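Local atomic coordinates of lactate racemase apoprotein (Thermoanaerobacterium thermosaccharolyticum, PDB entry 2YJG), a protein that catalyses the interconversion of the D- and L-isomers of lactate, as a homodimer using a nickel-pincer nucleotide cofactor. Residues Q291-S296 and E326-W331; N343-R348 and P355-A360. One frame throughout, in Å; residues are numbered along the deposited sequence.

Overall arrangement
Both contacts belong to the C-terminal domain of lactate racemase, and their centres lie about 13 Å apart. Each is buried: two of the three touching residues in interaction 1, and three of the four in interaction 2, are shielded from solvent. Helix 357-369 ties them together. It supplies Gln357 and Ala360 of interaction 2, while its residues Trp358 and Glu359 touch Tyr294 of interaction 1, and Asp356, the residue just before it, receives the backbone N of Phe328 on OD2 in a probable hydrogen bond. The chemistry differs. Interaction 1 is an aromatic and aliphatic meeting without a hydrogen bond between its segments, whereas interaction 2 grades from methyl contacts to amide, guanidinium and water.

Interaction 1 (Q291-S296 and E326-W331); sequences QNIYQS and EGFYRW
One face of the Phe328 ring receives the edge of Tyr294, whose CD2 comes to 3.8 Å from Phe328 CG; in the plane of the tyrosine ring, at its edge, lies Phe328 CB. This is a T-shaped (edge-to-face) pair, with centroids 5.3 Å apart and planes at 73°, joining the first turns of helices 293-305 and 326-333. Phe328 also reaches past the tyrosine ring to the backbone: its CE2 is 3.4 Å from Tyr294 N. Ile293 extends the apolar patch, its CG2 lying 4.0 Å from Phe328 CE2, and the two side chains cross at about a right angle. On Tyr294, CG stands anti to the backbone N (chi1 -173°), which brings the CD2 edge over the Phe328 face, while Tyr294 CB lies close to Phe328 CD2. An alanine in place of Phe328 is likely to open a gap beside Ile293 and leave the Tyr294 edge without the aromatic face it meets. Leu363 and Met387 also touch Phe328. Gln295, which follows Tyr294, probably binds substrate, and its OE1 bonds to Lys298 NZ, a second probable substrate ligand. The Gln295 backbone is held by the N-cap of the helix, where Gln295 N donates to Asn292 OD1 over 2.8 Å, nearly in line with the side-chain C=O.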
loop_
_atom_site.group_PDB
_atom_site.type_symbol
_atom_site.label_atom_id
_atom_site.label_comp_id
_atom_site.label_asym_id
_atom_site.label_seq_id
_atom_site.Cartn_x
_atom_site.Cartn_y
_atom_site.Cartn_z
ATOM N N GLN A 291 0.901 -19.312 20.484
ATOM C CA GLN A 291 2.157 -19.401 19.728
ATOM C C GLN A 291 3.416 -19.337 20.565
ATOM O O GLN A 291 4.492 -19.685 20.089
ATOM C CB GLN A 291 2.231 -18.390 18.571
ATOM C CG GLN A 291 2.151 -16.989 18.929
ATOM C CD GLN A 291 2.014 -16.020 17.735
ATOM O OE1 GLN A 291 1.895 -14.812 17.954
ATOM N NE2 GLN A 291 2.020 -16.527 16.507
ATOM N N ASN A 292 3.302 -18.929 21.807
ATOM C CA ASN A 292 4.470 -18.869 22.700
ATOM C C ASN A 292 4.049 -18.893 24.154
ATOM O O ASN A 292 2.863 -18.658 24.473
ATOM C CB ASN A 292 5.356 -17.652 22.333
ATOM C CG ASN A 292 4.656 -16.349 22.483
ATOM O OD1 ASN A 292 4.032 -16.119 23.520
ATOM N ND2 ASN A 292 4.717 -15.471 21.456
ATOM N N ILE A 293 5.004 -19.246 25.021
ATOM C CA ILE A 293 4.807 -19.303 26.473
ATOM C C ILE A 293 4.296 -17.993 27.054
ATOM O O ILE A 293 3.339 -18.020 27.849
ATOM C CB ILE A 293 6.011 -19.843 27.239
ATOM C CG1 ILE A 293 6.457 -21.173 26.638
ATOM C CG2 ILE A 293 5.646 -20.059 28.716
ATOM C CD1 ILE A 293 7.715 -21.746 27.328
ATOM N N TYR A 294 4.868 -16.885 26.574
ATOM C CA TYR A 294 4.450 -15.534 26.952
ATOM C C TYR A 294 2.911 -15.420 26.858
ATOM O O TYR A 294 2.246 -15.006 27.801
ATOM C CB TYR A 294 5.165 -14.552 26.031
ATOM C CG TYR A 294 4.986 -13.094 26.383
ATOM C CD1 TYR A 294 3.850 -12.422 26.000
ATOM C CD2 TYR A 294 5.966 -12.383 27.079
ATOM C CE1 TYR A 294 3.656 -11.071 26.318
ATOM C CE2 TYR A 294 5.803 -11.020 27.363
ATOM C CZ TYR A 294 4.664 -10.383 26.987
ATOM O OH TYR A 294 4.500 -9.063 27.296
ATOM N N GLN A 295 2.347 -15.781 25.718
ATOM C CA GLN A 295 0.896 -15.680 25.511
ATOM C C GLN A 295 0.135 -16.636 26.409
ATOM O O GLN A 295 -0.956 -16.350 26.848
ATOM C CB GLN A 295 0.516 -15.955 24.043
ATOM C CG GLN A 295 0.851 -14.840 23.087
ATOM C CD GLN A 295 0.275 -13.550 23.468
ATOM O OE1 GLN A 295 -0.895 -13.452 23.856
ATOM N NE2 GLN A 295 1.096 -12.487 23.346
ATOM N N SER A 296 0.721 -17.787 26.670
ATOM C CA SER A 296 0.034 -18.859 27.443
ATOM C C SER A 296 -0.215 -18.548 28.920
ATOM O O SER A 296 -1.100 -19.162 29.542
ATOM C CB SER A 296 0.817 -20.157 27.343
ATOM O OG SER A 296 1.936 -20.177 28.250
ATOM N N GLU A 326 12.714 -12.962 25.505
ATOM C CA GLU A 326 13.943 -13.268 26.221
ATOM C C GLU A 326 13.881 -12.741 27.638
ATOM O O GLU A 326 14.306 -13.401 28.562
ATOM C CB GLU A 326 15.163 -12.642 25.494
ATOM C CG GLU A 326 15.536 -13.317 24.208
ATOM C CD GLU A 326 16.098 -14.739 24.421
ATOM O OE1 GLU A 326 16.707 -15.007 25.483
ATOM O OE2 GLU A 326 15.928 -15.585 23.508
ATOM N N GLY A 327 13.424 -11.519 27.803
ATOM C CA GLY A 327 13.362 -10.897 29.155
ATOM C C GLY A 327 12.389 -11.668 30.068
ATOM O O GLY A 327 12.715 -12.039 31.193
ATOM N N PHE A 328 11.211 -11.960 29.520
ATOM C CA PHE A 328 10.218 -12.812 30.195
ATOM C C PHE A 328 10.877 -14.062 30.680
ATOM O O PHE A 328 10.752 -14.402 31.837
ATOM C CB PHE A 328 9.087 -13.111 29.186
ATOM C CG PHE A 328 8.118 -14.196 29.630
ATOM C CD1 PHE A 328 7.304 -14.023 30.737
ATOM C CD2 PHE A 328 7.943 -15.338 28.848
ATOM C CE1 PHE A 328 6.373 -15.015 31.098
ATOM C CE2 PHE A 328 7.029 -16.322 29.185
ATOM C CZ PHE A 328 6.246 -16.180 30.317
ATOM N N TYR A 329 11.607 -14.752 29.788
ATOM C CA TYR A 329 12.250 -16.023 30.101
ATOM C C TYR A 329 13.346 -15.893 31.186
ATOM O O TYR A 329 13.428 -16.689 32.142
ATOM C CB TYR A 329 12.834 -16.552 28.811
ATOM C CG TYR A 329 13.700 -17.760 28.908
ATOM C CD1 TYR A 329 13.243 -18.937 29.487
ATOM C CD2 TYR A 329 15.015 -17.745 28.373
ATOM C CE1 TYR A 329 14.060 -20.073 29.546
ATOM C CE2 TYR A 329 15.809 -18.885 28.408
ATOM C CZ TYR A 329 15.324 -20.056 28.977
ATOM O OH TYR A 329 16.136 -21.174 29.029
ATOM N N ARG A 330 14.191 -14.900 30.998
ATOM C CA ARG A 330 15.372 -14.593 31.834
ATOM C C ARG A 330 14.987 -14.259 33.281
ATOM O O ARG A 330 15.698 -14.582 34.174
ATOM C CB ARG A 330 16.122 -13.426 31.183
ATOM C CG ARG A 330 17.535 -13.022 31.673
ATOM C CD ARG A 330 18.139 -11.789 30.804
ATOM N NE ARG A 330 17.138 -10.762 30.369
ATOM C CZ ARG A 330 17.311 -9.845 29.398
ATOM N NH1 ARG A 330 18.472 -9.756 28.721
ATOM N NH2 ARG A 330 16.304 -9.000 29.086
ATOM N N TRP A 331 13.824 -13.686 33.511
ATOM C CA TRP A 331 13.369 -13.471 34.876
ATOM C C TRP A 331 13.393 -14.765 35.646
ATOM O O TRP A 331 13.876 -14.759 36.729
ATOM C CB TRP A 331 11.960 -12.853 34.934
ATOM C CG TRP A 331 11.931 -11.384 34.717
ATOM C CD1 TRP A 331 11.321 -10.719 33.704
ATOM C CD2 TRP A 331 12.446 -10.376 35.602
ATOM N NE1 TRP A 331 11.482 -9.366 33.877
ATOM C CE2 TRP A 331 12.129 -9.137 35.062
ATOM C CE3 TRP A 331 13.155 -10.427 36.813
ATOM C CZ2 TRP A 331 12.580 -7.932 35.636
ATOM C CZ3 TRP A 331 13.578 -9.214 37.402
ATOM C CH2 TRP A 331 13.226 -8.021 36.858
#

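Interaction 2 (N343-R348 and P355-A360); sequences NKILSR and PDQWEA
Gln357 opens the contact at the first turn of helix 357-369, meeting Ile345 of helix 338-346 and Arg348 further along the chain. Its CG sits between the backbone N and the carbonyl carbon (chi1 84°), and the chain then extends, running past Ile345 in the opposite direction. Ile345 CG2 packs against the amide, 3.7 Å from Gln357 NE2. The other end of that amide, OE1, lies at the edge of the Arg348 guanidinium and near its plane, 3.1 Å from Arg348 NE, with the two flat groups turned 81° apart. OE1 accepts a hydrogen bond from Leu354 N, and Arg348 NH2 donates to Glu352 O, so both side chains are also held by the loop connecting the helices. A water bridges more loosely: it accepts a weak bond from Gln357 NE2 at 2.9 Å and gives another weak one to Arg348 O. At the backbone of the same glutamine, Ile345 CD1 comes to 3.5 Å from Gln357 O. One turn further on, Ala360 CB meets that methyl, Ile345 CD1, at 3.7 Å. Ile345 thus spans positions i and i+3 of helix 357-369, Gln357 and Ala360, with CG2 on the amide and CD1 on the alanine. Trp331 touches both Ile345 and Ala360, bringing helix 326-333 to the same apolar end. The pair is part of the helical connection between the parallel strands 311-316 and 371-375 of the six-stranded sheet in this domain, helix 357-369 leading directly into strand 371-375.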
loop_
_atom_site.group_PDB
_atom_site.type_symbol
_atom_site.label_atom_id
_atom_site.label_comp_id
_atom_site.label_asym_id
_atom_site.label_seq_id
_atom_site.Cartn_x
_atom_site.Cartn_y
_atom_site.Cartn_z
ATOM N N ASN A 343 9.567 -11.018 43.940
ATOM C CA ASN A 343 10.193 -10.047 44.819
ATOM C C ASN A 343 11.036 -9.030 44.016
ATOM O O ASN A 343 10.967 -7.823 44.290
ATOM C CB ASN A 343 11.100 -10.745 45.804
ATOM C CG ASN A 343 10.345 -11.555 46.820
ATOM O OD1 ASN A 343 9.148 -11.312 47.073
ATOM N ND2 ASN A 343 11.039 -12.487 47.457
ATOM N N LYS A 344 11.758 -9.535 43.058
ATOM C CA LYS A 344 12.519 -8.700 42.125
ATOM C C LYS A 344 11.638 -7.768 41.373
ATOM O O LYS A 344 11.945 -6.584 41.279
ATOM C CB LYS A 344 13.336 -9.541 41.158
ATOM C CG LYS A 344 14.426 -10.419 41.807
ATOM C CD LYS A 344 15.097 -11.298 40.783
ATOM C CE LYS A 344 16.250 -12.117 41.376
ATOM N NZ LYS A 344 16.811 -12.979 40.296
ATOM N N ILE A 345 10.540 -8.267 40.794
ATOM C CA ILE A 345 9.720 -7.394 39.995
ATOM C C ILE A 345 8.967 -6.312 40.827
ATOM O O ILE A 345 8.805 -5.146 40.408
ATOM C CB ILE A 345 8.793 -8.195 39.049
ATOM C CG1 ILE A 345 9.649 -8.925 38.002
ATOM C CG2 ILE A 345 7.854 -7.195 38.364
ATOM C CD1 ILE A 345 8.879 -10.045 37.144
ATOM N N LEU A 346 8.483 -6.701 41.986
ATOM C CA LEU A 346 7.821 -5.769 42.860
ATOM C C LEU A 346 8.775 -4.683 43.362
ATOM O O LEU A 346 8.296 -3.642 43.779
ATOM C CB LEU A 346 7.241 -6.468 44.093
ATOM C CG LEU A 346 5.994 -7.324 43.835
ATOM C CD1 LEU A 346 5.507 -7.990 45.119
ATOM C CD2 LEU A 346 4.950 -6.463 43.218
ATOM N N SER A 347 10.090 -4.940 43.342
ATOM C CA SER A 347 11.076 -3.902 43.732
ATOM C C SER A 347 11.181 -2.793 42.667
ATOM O O SER A 347 11.848 -1.800 42.896
ATOM C CB SER A 347 12.450 -4.511 43.999
ATOM O OG SER A 347 13.159 -4.758 42.807
ATOM N N ARG A 348 10.485 -2.934 41.536
ATOM C CA ARG A 348 10.612 -1.997 40.425
ATOM C C ARG A 348 9.550 -0.920 40.497
ATOM O O ARG A 348 8.356 -1.216 40.567
ATOM C CB ARG A 348 10.601 -2.764 39.065
ATOM C CG ARG A 348 11.662 -3.847 38.958
ATOM C CD ARG A 348 11.818 -4.425 37.606
ATOM N NE ARG A 348 12.410 -3.425 36.705
ATOM C CZ ARG A 348 13.692 -3.102 36.676
ATOM N NH1 ARG A 348 14.530 -3.764 37.428
ATOM N NH2 ARG A 348 14.120 -2.110 35.885
ATOM N N PRO A 355 10.302 -4.002 29.303
ATOM C CA PRO A 355 9.489 -4.895 28.452
ATOM C C PRO A 355 9.486 -6.345 28.977
ATOM O O PRO A 355 10.482 -6.843 29.482
ATOM C CB PRO A 355 10.191 -4.789 27.063
ATOM C CG PRO A 355 10.748 -3.304 27.121
ATOM C CD PRO A 355 11.341 -3.298 28.500
ATOM N N ASP A 356 8.307 -6.959 28.917
ATOM C CA ASP A 356 8.026 -8.334 29.333
ATOM C C ASP A 356 7.790 -8.499 30.866
ATOM O O ASP A 356 7.301 -9.559 31.279
ATOM C CB ASP A 356 9.148 -9.324 28.944
ATOM C CG ASP A 356 9.294 -9.582 27.438
ATOM O OD1 ASP A 356 8.580 -8.961 26.568
ATOM O OD2 ASP A 356 10.177 -10.459 27.134
ATOM N N GLN A 357 8.124 -7.502 31.694
ATOM C CA GLN A 357 8.188 -7.760 33.126
ATOM C C GLN A 357 6.806 -8.149 33.700
ATOM O O GLN A 357 6.710 -8.981 34.602
ATOM C CB GLN A 357 8.817 -6.571 33.874
ATOM C CG GLN A 357 7.949 -5.454 34.235
ATOM C CD GLN A 357 8.597 -4.525 35.308
ATOM O OE1 GLN A 357 9.795 -4.167 35.199
ATOM N NE2 GLN A 357 7.798 -4.105 36.295
ATOM N N TRP A 358 5.758 -7.533 33.175
ATOM C CA TRP A 358 4.419 -7.731 33.699
ATOM C C TRP A 358 3.925 -9.190 33.465
ATOM O O TRP A 358 3.152 -9.742 34.245
ATOM C CB TRP A 358 3.484 -6.699 33.097
ATOM C CG TRP A 358 3.473 -6.642 31.606
ATOM C CD1 TRP A 358 2.677 -7.338 30.770
ATOM C CD2 TRP A 358 4.324 -5.841 30.786
ATOM N NE1 TRP A 358 2.962 -7.033 29.457
ATOM C CE2 TRP A 358 3.982 -6.107 29.450
ATOM C CE3 TRP A 358 5.352 -4.956 31.052
ATOM C CZ2 TRP A 358 4.635 -5.490 28.366
ATOM C CZ3 TRP A 358 5.945 -4.302 30.010
ATOM C CH2 TRP A 358 5.588 -4.559 28.672
ATOM N N GLU A 359 4.333 -9.752 32.330
ATOM C CA GLU A 359 3.956 -11.135 31.943
ATOM C C GLU A 359 4.654 -12.071 32.892
ATOM O O GLU A 359 4.082 -13.105 33.348
ATOM C CB GLU A 359 4.404 -11.425 30.498
ATOM C CG GLU A 359 3.592 -12.425 29.683
ATOM C CD GLU A 359 2.215 -11.935 29.301
ATOM O OE1 GLU A 359 1.893 -10.759 29.625
ATOM O OE2 GLU A 359 1.423 -12.706 28.637
ATOM N N ALA A 360 5.933 -11.799 33.206
ATOM C CA ALA A 360 6.638 -12.588 34.205
ATOM C C ALA A 360 6.026 -12.462 35.615
ATOM O O ALA A 360 5.976 -13.440 36.384
ATOM C CB ALA A 360 8.209 -12.269 34.275
HETATM O O HOH W 1 7.373 -1.391 37.352
#